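Local structure of zinc-finger (Saccharomonospora viridis, 3RMQ) at residues Leu49-Gly52 with Leu53-Asp56; Leu70-Met74 with Arg75-Asp79; Ser87-Leu90 with Ile91-Ala95; Cys100-Gly103 with Glu104-Leu108. The protein is of unknown function but binds a zinc ion through one histidine and three cysteines. The protein carries 1 engineered substitution. One frame throughout, in Å; residues are numbered along the deposited sequence.

Contact 1: Leu49-Gly52 with Leu53-Asp56; sequences LTAG and LWFD
Ala51 lies under the indole of Trp54, its CA 3.4 Å from the centroid of the five-membered ring and only 5° off the ring normal, a CH-pi contact made squarely over the face. The methyl of the same alanine reaches further along the ring system: Ala51 CB is 3.8 Å from Trp54 CE2, at the junction of the two rings. With chi1 at -75°, Trp54 CG points away from its own carbonyl, which swings the indole back over the residues that precede it and brings CD1 to 3.3 Å from Thr50 O. Beside this, Leu53 packs on Thr50, its CG and CD1 lying against Thr50 CB and CG2, with Leu53 CG 3.6 Å from Thr50 CG2. What folds the chain back is a short 3-10 turn at Ala51 and Gly52, in the loop that leads from strand 39-40 to the zinc-binding helix 60-69. Two i to i+3 backbone bonds close it. Leu53 N donates to Thr50 O over 2.8 Å, and Trp54 N to Ala51 O over 3.2 Å. Gly52 O comes 3.6 Å from Phe55 CE1 as the chain leaves the turn. The indole is also fixed from outside: its NE1 is hydrogen-bonded to Asp48 O, and Trp9, Gln10 and Gln11 of strand 7-12 touch it. Trp54 O accepts from Arg16 NH2, and Asp56 N donates to Gln11 OE1, tying the exit of the turn to the N-terminal hairpin.

Contact 2: Leu70-Met74 with Arg75-Asp79; sequences LGWPM and REISD. Engineered in segment 70-74: Met74 (natural residue Val).
Pro73 O opens helix 74-81 by accepting a bond from Ile77 N (3.2 Å) and a weak, bent one from Glu76 N, while Ser78 N donates to Met74 O over 2.9 Å; Pro73 is the N-cap, two residues beyond the Schellman motif at Gly71 that ends helix 60-69. Glu76 turns back over this start. A chi1 of -60° and a stretched chain beyond CG carry OE1 to 3.3 Å from Pro73 CD and over one face of the Trp72 indole, 3.8 Å above its plane. Carboxylate and ring stand almost perpendicular, 86° apart. Trp72 CB meets the buried Ile77 at CG1, 3.5 Å away, an apolar contact. In Arg75 an unusual chi1 of 34° helps turn the chain back, laying a guanidinium face over Pro73 C and Met74 N, with NE 3.5 Å from Pro73 CB. Met74, an engineered residue modelled as selenomethionine, reaches Cys100 and Leu108 with its terminal methyl CE, while SE lies 4.3 Å from Ile77 CD1. Ile77 also packs on Ile64 and Lys68 of helix 60-69, and Ser78 OG is hydrogen-bonded to Leu108 O. The Glu76 carboxylate lies by the N-terminal end of its helix, where the dipole would probably stabilise its negative charge; OE1 over the rim of the indole face would not be expected to add attraction.

Contact 3: Ser87-Leu90 with Ile91-Ala95; sequences SPAL and ITRLA
Ile91 N donates to Ser87 O over 2.9 Å, and Ile91 CG1 lies 3.2 Å from the same oxygen. Ser87 is the N-cap of helix 88-97: its OG, turned by a chi1 of 67° to face into the first turn, accepts from Leu90 N at 3.2 Å, so one residue serves two amides there. Thr92 comes next. Its N bonds to Pro88 O in the regular helical manner, and its OG1 rests 2.9 Å from that same oxygen, with Ala89 O also near. At Arg93 the backbone N donates to Ala89 O over 3.1 Å. The side chain runs out extended and then bends at chi3 (-58°), so that the guanidinium turns back along the helix. One face of it lies loosely over Ala89 O, about 4.2 Å above that oxygen, and NH1 approaches Leu90 CD2 at 3.6 Å from an oblique direction. Arg93 NE has a long, weak ion pair with Glu38, and its side chain reaches within about 6 Å of the zinc ion, close to the ligand Cys36. Leu94 N closes the next turn on Leu90 O. Among the surrounding helices, Leu90 meets Pro60 and Val61 of helix 60-69, Leu94 bridges Ile64 of that helix and Val105 of helix 102-109, and Ile91 packs on Phe102 and Val106.

Contact 4: Cys100-Gly103 with Glu104-Leu108; sequences CSFG and EVVEL
Chi1 of 68° in Ser101 brings OG round toward the helix that follows, and chi1 of -70° in Glu104, with a stretched chain beyond CG, sends the carboxylate back toward the serine; together these torsions let each side chain meet the other's backbone. The result is a capping box at the start of helix 102-109. Glu104 N donates to Ser101 OG over 3.2 Å, and in return Ser101 N donates to Glu104 OE1 over 3.0 Å, in a nearly straight bond (167°) that meets the carboxylate oxygen on its anti side. The first bond occupies Glu104 N, one of the opening helical amides, which have no earlier carbonyl in the helix to bond to; the second satisfies the N-cap amide and probably tethers OE1, limiting rotation of the carboxylate. Glu104 OE1 also lies 3.0 Å from Cys100 CB. Cys100 SG packs against Val105 CG2 at 3.8 Å. One turn along, Val106 places CG2 over one face of the Phe102 ring in a CH-pi contact, 3.9 Å from the centroid and nearest CE2, at 3.4 Å. The backbone behind is regular: Val105 N bonds to Ser101 O, Val106 N to Phe102 O, and Glu107 N to Gly103 O. The start of helix 102-109 packs against helix 88-97, where Phe102 touches Thr92 and Ala95, and against helix 74-81, where Leu108 meets Ile77 and Ala81.

How the contacts relate
The four contacts follow in series along the chain, each closing before the next opens. Contact 1 stands apart, in the loop beside the N-terminal hairpin, its centre 25 to 32 Å from the others. Contacts 2, 3 and 4 each lie at the start of one of the last three helices, 74-81, 88-97 and 102-109. Contact 4 joins the other two: its centre is 13 Å from that of contact 2 and 11 Å from that of contact 3, and it touches both, whereas contacts 2 and 3 do not touch each other. Helix 60-69, which carries zinc ligand Cys62, touches contacts 2 and 3, linking this helical part to the metal site.

Contact 1: Leu49-Gly52 with Leu53-Asp56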
loop_
_atom_site.group_PDB
_atom_site.type_symbol
_atom_site.label_atom_id
_atom_site.label_comp_id
_atom_site.label_asym_id
_atom_site.label_seq_id
_atom_site.Cartn_x
_atom_site.Cartn_y
_atom_site.Cartn_z
ATOM N N LEU A 49 7.895 -13.142 8.020
ATOM C CA LEU A 49 8.756 -12.668 9.139
ATOM C C LEU A 49 10.265 -12.749 8.826
ATOM O O LEU A 49 11.100 -12.589 9.709
ATOM C CB LEU A 49 8.452 -13.422 10.441
ATOM C CG LEU A 49 7.090 -13.132 11.124
ATOM C CD1 LEU A 49 6.818 -11.663 11.325
ATOM C CD2 LEU A 49 5.964 -13.716 10.379
ATOM N N THR A 50 10.619 -12.965 7.561
ATOM C CA THR A 50 12.030 -12.843 7.153
ATOM C C THR A 50 12.077 -11.902 5.978
ATOM O O THR A 50 11.697 -12.289 4.896
ATOM C CB THR A 50 12.585 -14.210 6.757
ATOM O OG1 THR A 50 12.487 -15.076 7.890
ATOM C CG2 THR A 50 14.055 -14.105 6.304
ATOM N N ALA A 51 12.559 -10.664 6.173
ATOM C CA ALA A 51 12.403 -9.670 5.116
ATOM C C ALA A 51 13.239 -10.054 3.883
ATOM O O ALA A 51 12.905 -9.653 2.761
ATOM C CB ALA A 51 12.784 -8.286 5.616
ATOM N N GLY A 52 14.285 -10.869 4.075
ATOM C CA GLY A 52 15.027 -11.373 2.918
ATOM C C GLY A 52 14.228 -12.343 2.048
ATOM O O GLY A 52 14.608 -12.667 0.925
ATOM N N LEU A 53 13.119 -12.836 2.571
ATOM C CA LEU A 53 12.240 -13.730 1.820
ATOM C C LEU A 53 10.959 -13.018 1.354
ATOM O O LEU A 53 9.955 -13.685 0.993
ATOM C CB LEU A 53 11.803 -14.925 2.699
ATOM C CG LEU A 53 12.888 -15.777 3.370
ATOM C CD1 LEU A 53 12.211 -16.935 4.118
ATOM C CD2 LEU A 53 13.933 -16.282 2.324
ATOM N N TRP A 54 10.920 -11.684 1.396
ATOM C CA TRP A 54 9.715 -10.999 0.967
ATOM C C TRP A 54 9.644 -10.923 -0.549
ATOM O O TRP A 54 10.217 -9.995 -1.162
ATOM C CB TRP A 54 9.701 -9.576 1.485
ATOM C CG TRP A 54 9.389 -9.489 2.971
ATOM C CD1 TRP A 54 9.069 -10.508 3.855
ATOM C CD2 TRP A 54 9.333 -8.276 3.708
ATOM N NE1 TRP A 54 8.879 -9.965 5.132
ATOM C CE2 TRP A 54 9.044 -8.603 5.058
ATOM C CE3 TRP A 54 9.557 -6.936 3.361
ATOM C CZ2 TRP A 54 8.962 -7.647 6.051
ATOM C CZ3 TRP A 54 9.467 -5.949 4.385
ATOM C CH2 TRP A 54 9.168 -6.315 5.684
ATOM N N PHE A 55 8.950 -11.876 -1.161
ATOM C CA PHE A 55 8.880 -11.901 -2.628
ATOM C C PHE A 55 7.523 -11.417 -3.154
ATOM O O PHE A 55 7.316 -11.329 -4.358
ATOM C CB PHE A 55 9.119 -13.347 -3.159
ATOM C CG PHE A 55 10.470 -13.926 -2.798
ATOM C CD1 PHE A 55 11.514 -13.115 -2.357
ATOM C CD2 PHE A 55 10.691 -15.281 -2.862
ATOM C CE1 PHE A 55 12.768 -13.670 -1.993
ATOM C CE2 PHE A 55 11.941 -15.830 -2.531
ATOM C CZ PHE A 55 12.980 -15.016 -2.111
ATOM N N ASP A 56 6.562 -11.166 -2.278
ATOM C CA ASP A 56 5.269 -10.665 -2.747
ATOM C C ASP A 56 5.420 -9.288 -3.360
ATOM O O ASP A 56 6.277 -8.508 -2.947
ATOM C CB ASP A 56 4.298 -10.562 -1.582
ATOM C CG ASP A 56 3.817 -11.959 -1.101
ATOM O OD1 ASP A 56 3.637 -12.848 -1.967
ATOM O OD2 ASP A 56 3.598 -12.135 0.116
#

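Contact 2: Leu70-Met74 with Arg75-Asp79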
loop_
_atom_site.group_PDB
_atom_site.type_symbol
_atom_site.label_atom_id
_atom_site.label_comp_id
_atom_site.label_asym_id
_atom_site.label_seq_id
_atom_site.Cartn_x
_atom_site.Cartn_y
_atom_site.Cartn_z
ATOM N N LEU A 70 3.872 11.422 2.337
ATOM C CA LEU A 70 5.200 12.033 2.395
ATOM C C LEU A 70 5.239 13.372 1.659
ATOM O O LEU A 70 6.264 14.046 1.649
ATOM C CB LEU A 70 6.256 11.095 1.824
ATOM C CG LEU A 70 6.492 9.843 2.682
ATOM C CD1 LEU A 70 7.547 8.969 2.055
ATOM C CD2 LEU A 70 6.948 10.221 4.087
ATOM N N GLY A 71 4.123 13.747 1.044
ATOM C CA GLY A 71 3.963 15.088 0.498
ATOM C C GLY A 71 4.267 15.232 -0.988
ATOM O O GLY A 71 4.421 16.370 -1.473
ATOM N N TRP A 72 4.342 14.129 -1.731
ATOM C CA TRP A 72 4.613 14.263 -3.173
ATOM C C TRP A 72 3.501 14.977 -3.910
ATOM O O TRP A 72 2.329 14.804 -3.556
ATOM C CB TRP A 72 4.755 12.916 -3.847
ATOM C CG TRP A 72 5.951 12.211 -3.474
ATOM C CD1 TRP A 72 6.754 12.454 -2.400
ATOM C CD2 TRP A 72 6.509 11.105 -4.160
ATOM N NE1 TRP A 72 7.790 11.558 -2.380
ATOM C CE2 TRP A 72 7.667 10.721 -3.456
ATOM C CE3 TRP A 72 6.135 10.389 -5.303
ATOM C CZ2 TRP A 72 8.469 9.662 -3.864
ATOM C CZ3 TRP A 72 6.920 9.330 -5.701
ATOM C CH2 TRP A 72 8.084 8.977 -4.977
ATOM N N PRO A 73 3.863 15.746 -4.969
ATOM C CA PRO A 73 2.851 16.330 -5.840
ATOM C C PRO A 73 2.155 15.227 -6.613
ATOM O O PRO A 73 2.727 14.142 -6.788
ATOM C CB PRO A 73 3.663 17.216 -6.793
ATOM C CG PRO A 73 4.991 16.573 -6.849
ATOM C CD PRO A 73 5.227 16.011 -5.462
HETATM N N MSE A 74 0.934 15.496 -7.057
HETATM C CA MSE A 74 0.159 14.512 -7.800
HETATM C C MSE A 74 0.879 13.998 -9.036
HETATM O O MSE A 74 0.810 12.810 -9.332
HETATM C CB MSE A 74 -1.208 15.082 -8.190
HETATM C CG MSE A 74 -2.112 15.335 -6.980
HETATM SE SE MSE A 74 -2.529 13.723 -5.898
HETATM C CE MSE A 74 -4.441 13.631 -6.344
ATOM N N ARG A 75 1.603 14.840 -9.746
ATOM C CA ARG A 75 2.221 14.335 -10.971
ATOM C C ARG A 75 3.267 13.258 -10.695
ATOM O O ARG A 75 3.354 12.304 -11.448
ATOM C CB ARG A 75 2.816 15.447 -11.834
ATOM C CG ARG A 75 3.401 16.591 -11.056
ATOM C CD ARG A 75 2.432 17.755 -11.076
ATOM N NE ARG A 75 2.029 18.184 -9.740
ATOM C CZ ARG A 75 0.775 18.205 -9.293
ATOM N NH1 ARG A 75 -0.231 17.809 -10.062
ATOM N NH2 ARG A 75 0.526 18.629 -8.064
ATOM N N GLU A 76 4.047 13.382 -9.620
ATOM C CA GLU A 76 5.033 12.345 -9.298
ATOM C C GLU A 76 4.401 11.097 -8.720
ATOM O O GLU A 76 4.937 10.007 -8.862
ATOM C CB GLU A 76 6.030 12.849 -8.272
ATOM C CG GLU A 76 6.796 14.045 -8.720
ATOM C CD GLU A 76 7.810 14.442 -7.689
ATOM O OE1 GLU A 76 7.683 14.003 -6.518
ATOM O OE2 GLU A 76 8.739 15.188 -8.048
ATOM N N ILE A 77 3.304 11.255 -7.991
ATOM C CA ILE A 77 2.565 10.092 -7.510
ATOM C C ILE A 77 2.013 9.339 -8.748
ATOM O O ILE A 77 2.010 8.118 -8.799
ATOM C CB ILE A 77 1.439 10.493 -6.525
ATOM C CG1 ILE A 77 2.022 11.166 -5.282
ATOM C CG2 ILE A 77 0.661 9.281 -6.093
ATOM C CD1 ILE A 77 0.967 11.683 -4.305
ATOM N N SER A 78 1.582 10.086 -9.753
ATOM C CA SER A 78 1.003 9.471 -10.921
ATOM C C SER A 78 2.032 8.589 -11.622
ATOM O O SER A 78 1.716 7.450 -11.978
ATOM C CB SER A 78 0.456 10.520 -11.867
ATOM O OG SER A 78 -0.193 9.869 -12.923
ATOM N N ASP A 79 3.256 9.098 -11.800
ATOM C CA ASP A 79 4.353 8.322 -12.407
ATOM C C ASP A 79 4.608 7.014 -11.673
ATOM O O ASP A 79 4.846 5.986 -12.282
ATOM C CB ASP A 79 5.649 9.126 -12.403
ATOM C CG ASP A 79 5.642 10.226 -13.430
ATOM O OD1 ASP A 79 4.766 10.180 -14.332
ATOM O OD2 ASP A 79 6.510 11.130 -13.335
#

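Contact 3: Ser87-Leu90 with Ile91-Ala95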
loop_
_atom_site.group_PDB
_atom_site.type_symbol
_atom_site.label_atom_id
_atom_site.label_comp_id
_atom_site.label_asym_id
_atom_site.label_seq_id
_atom_site.Cartn_x
_atom_site.Cartn_y
_atom_site.Cartn_z
ATOM N N SER A 87 -6.896 -3.223 -10.098
ATOM C CA SER A 87 -8.211 -3.826 -10.193
ATOM C C SER A 87 -9.240 -2.888 -9.576
ATOM O O SER A 87 -8.878 -1.941 -8.890
ATOM C CB SER A 87 -8.226 -5.129 -9.436
ATOM O OG SER A 87 -8.081 -4.841 -8.069
ATOM N N PRO A 88 -10.535 -3.155 -9.818
ATOM C CA PRO A 88 -11.546 -2.286 -9.214
ATOM C C PRO A 88 -11.443 -2.332 -7.695
ATOM O O PRO A 88 -11.679 -1.330 -7.049
ATOM C CB PRO A 88 -12.882 -2.886 -9.711
ATOM C CG PRO A 88 -12.538 -3.525 -11.007
ATOM C CD PRO A 88 -11.111 -4.061 -10.833
ATOM N N ALA A 89 -11.066 -3.472 -7.126
ATOM C CA ALA A 89 -10.924 -3.565 -5.693
ATOM C C ALA A 89 -9.853 -2.590 -5.215
ATOM O O ALA A 89 -10.041 -1.900 -4.219
ATOM C CB ALA A 89 -10.550 -5.018 -5.272
ATOM N N LEU A 90 -8.723 -2.553 -5.914
ATOM C CA LEU A 90 -7.617 -1.669 -5.493
ATOM C C LEU A 90 -7.915 -0.209 -5.712
ATOM O O LEU A 90 -7.607 0.611 -4.880
ATOM C CB LEU A 90 -6.330 -2.002 -6.234
ATOM C CG LEU A 90 -5.804 -3.371 -5.796
ATOM C CD1 LEU A 90 -4.749 -3.856 -6.750
ATOM C CD2 LEU A 90 -5.211 -3.193 -4.400
ATOM N N ILE A 91 -8.504 0.117 -6.857
ATOM C CA ILE A 91 -8.810 1.507 -7.187
ATOM C C ILE A 91 -9.822 2.044 -6.208
ATOM O O ILE A 91 -9.685 3.159 -5.717
ATOM C CB ILE A 91 -9.328 1.648 -8.650
ATOM C CG1 ILE A 91 -8.250 1.144 -9.629
ATOM C CG2 ILE A 91 -9.709 3.102 -8.945
ATOM C CD1 ILE A 91 -8.756 1.010 -11.118
ATOM N N THR A 92 -10.860 1.280 -5.911
ATOM C CA THR A 92 -11.874 1.832 -5.027
ATOM C C THR A 92 -11.309 1.894 -3.597
ATOM O O THR A 92 -11.647 2.800 -2.828
ATOM C CB THR A 92 -13.224 1.083 -5.128
ATOM O OG1 THR A 92 -13.050 -0.270 -4.716
ATOM C CG2 THR A 92 -13.736 1.125 -6.572
ATOM N N ARG A 93 -10.403 0.981 -3.255
ATOM C CA ARG A 93 -9.717 1.070 -1.966
ATOM C C ARG A 93 -8.822 2.345 -1.891
ATOM O O ARG A 93 -8.802 3.040 -0.875
ATOM C CB ARG A 93 -8.894 -0.207 -1.724
ATOM C CG ARG A 93 -8.219 -0.267 -0.366
ATOM C CD ARG A 93 -7.526 -1.687 -0.159
ATOM N NE ARG A 93 -8.511 -2.767 -0.283
ATOM C CZ ARG A 93 -8.322 -3.923 -0.932
ATOM N NH1 ARG A 93 -7.170 -4.188 -1.524
ATOM N NH2 ARG A 93 -9.300 -4.835 -0.992
ATOM N N LEU A 94 -8.100 2.673 -2.974
ATOM C CA LEU A 94 -7.271 3.900 -2.976
ATOM C C LEU A 94 -8.160 5.146 -2.859
ATOM O O LEU A 94 -7.771 6.133 -2.228
ATOM C CB LEU A 94 -6.455 4.024 -4.261
ATOM C CG LEU A 94 -5.522 5.241 -4.382
ATOM C CD1 LEU A 94 -4.504 5.240 -3.272
ATOM C CD2 LEU A 94 -4.807 5.225 -5.729
ATOM N N ALA A 95 -9.325 5.128 -3.503
ATOM C CA ALA A 95 -10.234 6.285 -3.436
ATOM C C ALA A 95 -10.742 6.541 -2.012
ATOM O O ALA A 95 -11.155 7.654 -1.688
ATOM C CB ALA A 95 -11.417 6.128 -4.394
#

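Contact 4: Cys100-Gly103 with Glu104-Leu108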
loop_
_atom_site.group_PDB
_atom_site.type_symbol
_atom_site.label_atom_id
_atom_site.label_comp_id
_atom_site.label_asym_id
_atom_site.label_seq_id
_atom_site.Cartn_x
_atom_site.Cartn_y
_atom_site.Cartn_z
ATOM N N CYS A 100 -9.271 13.375 -3.195
ATOM C CA CYS A 100 -9.715 13.908 -4.478
ATOM C C CYS A 100 -10.925 13.104 -5.041
ATOM O O CYS A 100 -11.406 12.172 -4.393
ATOM C CB CYS A 100 -8.547 13.941 -5.464
ATOM S SG CYS A 100 -7.692 12.362 -5.642
ATOM N N SER A 101 -11.448 13.484 -6.209
ATOM C CA SER A 101 -12.641 12.818 -6.749
ATOM C C SER A 101 -12.271 11.431 -7.275
ATOM O O SER A 101 -11.094 11.146 -7.509
ATOM C CB SER A 101 -13.274 13.635 -7.868
ATOM O OG SER A 101 -12.439 13.659 -9.006
ATOM N N PHE A 102 -13.257 10.562 -7.447
ATOM C CA PHE A 102 -12.954 9.213 -7.888
ATOM C C PHE A 102 -12.292 9.263 -9.258
ATOM O O PHE A 102 -11.361 8.515 -9.537
ATOM C CB PHE A 102 -14.208 8.356 -7.945
ATOM C CG PHE A 102 -13.945 6.972 -8.385
ATOM C CD1 PHE A 102 -13.412 6.037 -7.498
ATOM C CD2 PHE A 102 -14.224 6.592 -9.686
ATOM C CE1 PHE A 102 -13.158 4.714 -7.899
ATOM C CE2 PHE A 102 -13.977 5.296 -10.123
ATOM C CZ PHE A 102 -13.430 4.328 -9.222
ATOM N N GLY A 103 -12.765 10.166 -10.110
ATOM C CA GLY A 103 -12.188 10.304 -11.433
ATOM C C GLY A 103 -10.734 10.731 -11.360
ATOM O O GLY A 103 -9.914 10.335 -12.190
ATOM N N GLU A 104 -10.411 11.563 -10.375
ATOM C CA GLU A 104 -9.041 12.009 -10.199
ATOM C C GLU A 104 -8.192 10.833 -9.744
ATOM O O GLU A 104 -7.047 10.682 -10.202
ATOM C CB GLU A 104 -8.970 13.181 -9.223
ATOM C CG GLU A 104 -9.562 14.457 -9.819
ATOM C CD GLU A 104 -9.475 15.656 -8.892
ATOM O OE1 GLU A 104 -9.779 15.512 -7.691
ATOM O OE2 GLU A 104 -9.103 16.750 -9.371
ATOM N N VAL A 105 -8.749 9.966 -8.897
ATOM C CA VAL A 105 -8.004 8.761 -8.503
ATOM C C VAL A 105 -7.747 7.870 -9.717
ATOM O O VAL A 105 -6.625 7.401 -9.926
ATOM C CB VAL A 105 -8.735 7.960 -7.409
ATOM C CG1 VAL A 105 -8.079 6.595 -7.219
ATOM C CG2 VAL A 105 -8.733 8.751 -6.112
ATOM N N VAL A 106 -8.766 7.642 -10.531
ATOM C CA VAL A 106 -8.597 6.764 -11.677
ATOM C C VAL A 106 -7.535 7.323 -12.638
ATOM O O VAL A 106 -6.669 6.587 -13.092
ATOM C CB VAL A 106 -9.915 6.498 -12.390
ATOM C CG1 VAL A 106 -9.684 5.637 -13.632
ATOM C CG2 VAL A 106 -10.888 5.786 -11.442
ATOM N N GLU A 107 -7.579 8.617 -12.920
ATOM C CA GLU A 107 -6.577 9.245 -13.786
ATOM C C GLU A 107 -5.165 9.111 -13.214
ATOM O O GLU A 107 -4.213 8.786 -13.937
ATOM C CB GLU A 107 -6.958 10.702 -14.046
ATOM C CG GLU A 107 -8.197 10.763 -14.937
ATOM C CD GLU A 107 -8.722 12.165 -15.207
ATOM O OE1 GLU A 107 -8.079 13.152 -14.776
ATOM O OE2 GLU A 107 -9.790 12.271 -15.859
ATOM N N LEU A 108 -5.044 9.313 -11.905
ATOM C CA LEU A 108 -3.772 9.177 -11.205
ATOM C C LEU A 108 -3.136 7.796 -11.447
ATOM O O LEU A 108 -1.937 7.687 -11.737
ATOM C CB LEU A 108 -4.021 9.413 -9.702
ATOM C CG LEU A 108 -2.882 9.345 -8.685
ATOM C CD1 LEU A 108 -3.289 10.067 -7.414
ATOM C CD2 LEU A 108 -2.507 7.904 -8.382
#